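Local coordinates for B-agarase (Agarivorans gilvus, PDB 5Z6P), which is a beta-agarase of glycoside hydrolase family 50 that probably hydrolyses the beta-1,4-glycosidic linkages of agarose, at residues F51-N55 with V56-L60; A171-W175 with G176-I180. All blocks are in the same frame, centred on the assembly; numbering follows the deposited sequence.

Contact 1: F51-N55 with V56-L60; sequences FSFSN and VEANL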
loop_
_atom_site.group_PDB
_atom_site.type_symbol
_atom_site.label_atom_id
_atom_site.label_comp_id
_atom_site.label_asym_id
_atom_site.label_seq_id
_atom_site.Cartn_x
_atom_site.Cartn_y
_atom_site.Cartn_z
ATOM N N PHE A 51 7.339 -2.025 -32.126
ATOM C CA PHE A 51 7.483 -2.928 -30.980
ATOM C C PHE A 51 8.914 -3.247 -30.562
ATOM O O PHE A 51 9.717 -3.658 -31.377
ATOM C CB PHE A 51 6.775 -4.247 -31.264
ATOM C CG PHE A 51 5.282 -4.172 -31.151
ATOM C CD1 PHE A 51 4.516 -3.746 -32.214
ATOM C CD2 PHE A 51 4.649 -4.552 -29.985
ATOM C CE1 PHE A 51 3.159 -3.682 -32.104
ATOM C CE2 PHE A 51 3.288 -4.488 -29.880
ATOM C CZ PHE A 51 2.542 -4.057 -30.935
ATOM N N SER A 52 9.210 -3.075 -29.281
ATOM C CA SER A 52 10.444 -3.586 -28.700
ATOM C C SER A 52 10.166 -4.203 -27.335
ATOM O O SER A 52 9.080 -4.040 -26.779
ATOM C CB SER A 52 11.508 -2.490 -28.586
ATOM O OG SER A 52 10.997 -1.320 -27.989
ATOM N N PHE A 53 11.158 -4.903 -26.800
ATOM C CA PHE A 53 10.964 -5.747 -25.632
ATOM C C PHE A 53 12.150 -5.680 -24.693
ATOM O O PHE A 53 13.263 -5.409 -25.114
ATOM C CB PHE A 53 10.722 -7.200 -26.061
ATOM C CG PHE A 53 9.543 -7.364 -26.993
ATOM C CD1 PHE A 53 9.690 -7.206 -28.360
ATOM C CD2 PHE A 53 8.290 -7.649 -26.493
ATOM C CE1 PHE A 53 8.606 -7.338 -29.198
ATOM C CE2 PHE A 53 7.207 -7.792 -27.331
ATOM C CZ PHE A 53 7.361 -7.629 -28.682
ATOM N N SER A 54 11.883 -5.910 -23.417
ATOM C CA SER A 54 12.917 -6.047 -22.409
ATOM C C SER A 54 12.540 -7.141 -21.414
ATOM O O SER A 54 11.541 -7.021 -20.691
ATOM C CB SER A 54 13.139 -4.729 -21.682
ATOM O OG SER A 54 13.843 -4.949 -20.478
ATOM N N ASN A 55 13.356 -8.193 -21.381
ATOM C CA ASN A 55 13.125 -9.377 -20.547
ATOM C C ASN A 55 11.791 -10.030 -20.914
ATOM O O ASN A 55 11.109 -10.618 -20.081
ATOM C CB ASN A 55 13.181 -9.027 -19.060
ATOM C CG ASN A 55 14.504 -8.395 -18.664
ATOM O OD1 ASN A 55 15.536 -8.662 -19.274
ATOM N ND2 ASN A 55 14.472 -7.543 -17.649
ATOM N N VAL A 56 11.462 -9.914 -22.194
ATOM C CA VAL A 56 10.303 -10.542 -22.800
ATOM C C VAL A 56 10.707 -11.228 -24.090
ATOM O O VAL A 56 11.238 -10.578 -24.993
ATOM C CB VAL A 56 9.190 -9.519 -23.124
ATOM C CG1 VAL A 56 8.057 -10.202 -23.867
ATOM C CG2 VAL A 56 8.689 -8.871 -21.859
ATOM N N GLU A 57 10.444 -12.531 -24.172
ATOM C CA GLU A 57 10.581 -13.287 -25.418
ATOM C C GLU A 57 9.319 -13.186 -26.274
ATOM O O GLU A 57 8.231 -13.527 -25.829
ATOM C CB GLU A 57 10.887 -14.747 -25.112
ATOM C CG GLU A 57 12.165 -14.933 -24.355
ATOM C CD GLU A 57 12.446 -16.387 -24.018
ATOM O OE1 GLU A 57 11.600 -17.251 -24.321
ATOM O OE2 GLU A 57 13.520 -16.653 -23.444
ATOM N N ALA A 58 9.479 -12.737 -27.511
ATOM C CA ALA A 58 8.342 -12.430 -28.376
ATOM C C ALA A 58 8.386 -13.175 -29.703
ATOM O O ALA A 58 9.415 -13.227 -30.369
ATOM C CB ALA A 58 8.280 -10.936 -28.638
ATOM N N ASN A 59 7.255 -13.738 -30.084
ATOM C CA ASN A 59 7.105 -14.335 -31.392
ATOM C C ASN A 59 5.752 -13.959 -31.976
ATOM O O ASN A 59 4.726 -14.125 -31.326
ATOM C CB ASN A 59 7.267 -15.856 -31.295
ATOM C CG ASN A 59 7.399 -16.524 -32.656
ATOM O OD1 ASN A 59 7.635 -15.868 -33.670
ATOM N ND2 ASN A 59 7.259 -17.842 -32.677
ATOM N N LEU A 60 5.752 -13.422 -33.189
ATOM C CA LEU A 60 4.515 -13.122 -33.871
ATOM C C LEU A 60 4.107 -14.301 -34.754
ATOM O O LEU A 60 4.857 -14.718 -35.626
ATOM C CB LEU A 60 4.643 -11.848 -34.701
ATOM C CG LEU A 60 3.376 -11.503 -35.485
ATOM C CD1 LEU A 60 2.248 -11.104 -34.553
ATOM C CD2 LEU A 60 3.644 -10.422 -36.512
#

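Contact 2: A171-W175 with G176-I180; sequences ATWMW and GALNI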
loop_
_atom_site.group_PDB
_atom_site.type_symbol
_atom_site.label_atom_id
_atom_site.label_comp_id
_atom_site.label_asym_id
_atom_site.label_seq_id
_atom_site.Cartn_x
_atom_site.Cartn_y
_atom_site.Cartn_z
ATOM N N ALA A 171 -9.614 -1.032 -17.836
ATOM C CA ALA A 171 -8.407 -1.011 -17.017
ATOM C C ALA A 171 -8.559 -0.077 -15.822
ATOM O O ALA A 171 -9.202 0.950 -15.915
ATOM C CB ALA A 171 -7.194 -0.592 -17.869
ATOM N N THR A 172 -7.962 -0.452 -14.697
ATOM C CA THR A 172 -8.062 0.332 -13.471
ATOM C C THR A 172 -7.005 1.419 -13.417
ATOM O O THR A 172 -5.821 1.114 -13.491
ATOM C CB THR A 172 -7.891 -0.554 -12.228
ATOM O OG1 THR A 172 -8.870 -1.589 -12.232
ATOM C CG2 THR A 172 -8.022 0.269 -10.964
ATOM N N TRP A 173 -7.418 2.675 -13.248
ATOM C CA TRP A 173 -6.461 3.757 -13.142
ATOM C C TRP A 173 -5.638 3.667 -11.848
ATOM O O TRP A 173 -6.195 3.604 -10.753
ATOM C CB TRP A 173 -7.154 5.107 -13.218
ATOM C CG TRP A 173 -6.165 6.172 -13.449
ATOM C CD1 TRP A 173 -5.541 6.462 -14.621
ATOM C CD2 TRP A 173 -5.629 7.063 -12.480
ATOM N NE1 TRP A 173 -4.666 7.495 -14.448
ATOM C CE2 TRP A 173 -4.703 7.886 -13.137
ATOM C CE3 TRP A 173 -5.853 7.260 -11.117
ATOM C CZ2 TRP A 173 -4.004 8.884 -12.491
ATOM C CZ3 TRP A 173 -5.153 8.256 -10.467
ATOM C CH2 TRP A 173 -4.241 9.057 -11.157
ATOM N N MET A 174 -4.314 3.682 -11.988
ATOM C CA MET A 174 -3.404 3.415 -10.868
ATOM C C MET A 174 -2.513 4.586 -10.463
ATOM O O MET A 174 -2.444 4.929 -9.290
ATOM C CB MET A 174 -2.482 2.230 -11.191
ATOM C CG MET A 174 -3.178 0.909 -11.460
ATOM S SD MET A 174 -4.081 0.328 -10.033
ATOM C CE MET A 174 -2.794 -0.250 -8.942
ATOM N N TRP A 175 -1.791 5.152 -11.427
ATOM C CA TRP A 175 -0.752 6.149 -11.150
ATOM C C TRP A 175 -0.678 7.173 -12.257
ATOM O O TRP A 175 -1.138 6.931 -13.364
ATOM C CB TRP A 175 0.648 5.520 -11.014
ATOM C CG TRP A 175 0.748 4.263 -10.216
ATOM C CD1 TRP A 175 0.752 2.988 -10.696
ATOM C CD2 TRP A 175 0.903 4.156 -8.797
ATOM N NE1 TRP A 175 0.874 2.089 -9.665
ATOM C CE2 TRP A 175 0.971 2.782 -8.486
ATOM C CE3 TRP A 175 0.994 5.087 -7.757
ATOM C CZ2 TRP A 175 1.115 2.315 -7.182
ATOM C CZ3 TRP A 175 1.139 4.621 -6.459
ATOM C CH2 TRP A 175 1.200 3.246 -6.185
ATOM N N GLY A 176 -0.046 8.303 -11.953
ATOM C CA GLY A 176 0.267 9.305 -12.950
ATOM C C GLY A 176 -0.843 10.322 -13.108
ATOM O O GLY A 176 -1.515 10.677 -12.148
ATOM N N ALA A 177 -1.023 10.793 -14.333
ATOM C CA ALA A 177 -2.021 11.796 -14.632
ATOM C C ALA A 177 -3.189 11.156 -15.352
ATOM O O ALA A 177 -2.999 10.338 -16.246
ATOM C CB ALA A 177 -1.426 12.902 -15.470
ATOM N N LEU A 178 -4.402 11.536 -14.969
ATOM C CA LEU A 178 -5.583 10.975 -15.588
ATOM C C LEU A 178 -5.732 11.459 -17.018
ATOM O O LEU A 178 -6.103 10.704 -17.913
ATOM C CB LEU A 178 -6.821 11.344 -14.782
ATOM C CG LEU A 178 -8.100 10.635 -15.188
ATOM C CD1 LEU A 178 -8.046 9.207 -14.706
ATOM C CD2 LEU A 178 -9.305 11.360 -14.609
ATOM N N ASN A 179 -5.469 12.739 -17.220
ATOM C CA ASN A 179 -5.594 13.332 -18.539
ATOM C C ASN A 179 -4.249 13.829 -19.030
ATOM O O ASN A 179 -3.647 14.705 -18.423
ATOM C CB ASN A 179 -6.617 14.466 -18.525
ATOM C CG ASN A 179 -8.016 13.975 -18.231
ATOM O OD1 ASN A 179 -8.657 13.347 -19.074
ATOM N ND2 ASN A 179 -8.499 14.256 -17.032
ATOM N N ILE A 180 -3.771 13.234 -20.116
ATOM C CA ILE A 180 -2.461 13.566 -20.662
ATOM C C ILE A 180 -2.630 14.264 -22.000
ATOM O O ILE A 180 -3.734 14.329 -22.538
ATOM C CB ILE A 180 -1.568 12.308 -20.841
ATOM C CG1 ILE A 180 -2.217 11.327 -21.815
ATOM C CG2 ILE A 180 -1.285 11.643 -19.505
ATOM C CD1 ILE A 180 -1.428 10.056 -22.028
#

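Contact 1: F51-N55 with V56-L60
The strands carrying F53 and A58 run back on each other at 145°, their axes 6.2 Å apart at the closest, yet no hydrogen bond joins them; they meet through side chains. The arrangement is consistent with a beta-arch, in which the chain passes round a corner from one layer to another, with the inner side chains packed between the two arms. N55 is the corner. Its backbone lies in the left-handed helical region, which asparagine tolerates better than most residues, and its amide is tied down by a hydrogen bond from ND2 to Y76 O.

The phenyl ring of F53 fills the angle of the arch. With CG anti to its own carbonyl carbon (chi1 -57°), the ring extends over the arm that follows the turn and presents a face to A58. The methyl carbon CB of A58 sits 3.5 Å from the centroid of the F53 ring and 16° off the normal, a CH-pi contact shifted toward the rim, where F53 CZ is 3.4 Å from A58 CB. Alanine suits this place because a single methyl group lets the ring lie close to the second strand. V56 packs nearer the bend: its CG1 branch approaches F53 CD2 obliquely at 3.7 Å, and its carbonyl O lies 3.6 Å from F53 CB. E57, between V56 and A58, turns outward, where a charged residue can be solvated.

The two arms pair with different partners. Strand 51-54 is hydrogen-bonded to strand 76-81, through S52 with F80 and S54 with S78, whereas strand 56-61 bonds to 64-69, through E57 with K68 and N59 with E66. F53 touches V79 on the first of these neighbours and I67 on the second, and V56 also rests on I67.

Contact 2: A171-W175 with G176-I180
The indole of W173 has L178 on one face and the backbone of W175 on the other, with the main chain of G176 and A177 along its edge. L178 CD1 stands 3.6 Å from the centroid of the five-membered ring of W173, only 6° off its normal, in a CH-pi contact; the side chains cross, and just this one methyl branch does the touching. On the far face W175 N lies 4.3 Å above the plane of the W173 ring, over the centre. At the edge, near the ring plane, G176 O is 3.1 Å from W173 CZ2, and A177 N is in the plane.

A chi1 of -166° sets W173 CG opposite its own backbone N, and the ring reaches across the bend to the returning chain. The size of tryptophan suits the job, since one flat group meets three successive residues, G176 to L178. The bend itself begins with a classic beta bulge: M174 and W175 both face S124 on strand 122-129, and the chain turns a corner at W175. G176 follows with a positive phi, a backbone shape at which a beta carbon would press on W175 O, so the residue lacking one fits.

H123 holds the loop beyond. Its ring meets that of W173 with the planes at about 50°, while its ND1 hydrogen-bonds A177 O and, weakly, L178 O. L178 also touches N152, which adjoins the C151-C162 disulfide, and before the bend M174 packs against H680.

Contact 1 comes first along the chain and contact 2 follows, both within the agarase CBM-like region; their centres are 25 Å apart and their nearest atoms about 16 Å, without touching. Strand pairing connects them by two routes. From 51-54 it passes through 76-81, 185-193, 109-117 and 122-129 to 168-174; from 56-61 it passes through 64-69, 199-210, 95-103 and 135-140 to the same strand. This is consistent with a beta-sandwich in which both places join its two layers. The centre of contact 1 lies about 30 Å from the centre of the chain, that of contact 2 about 17 Å, on the side nearer the rest of the enzyme.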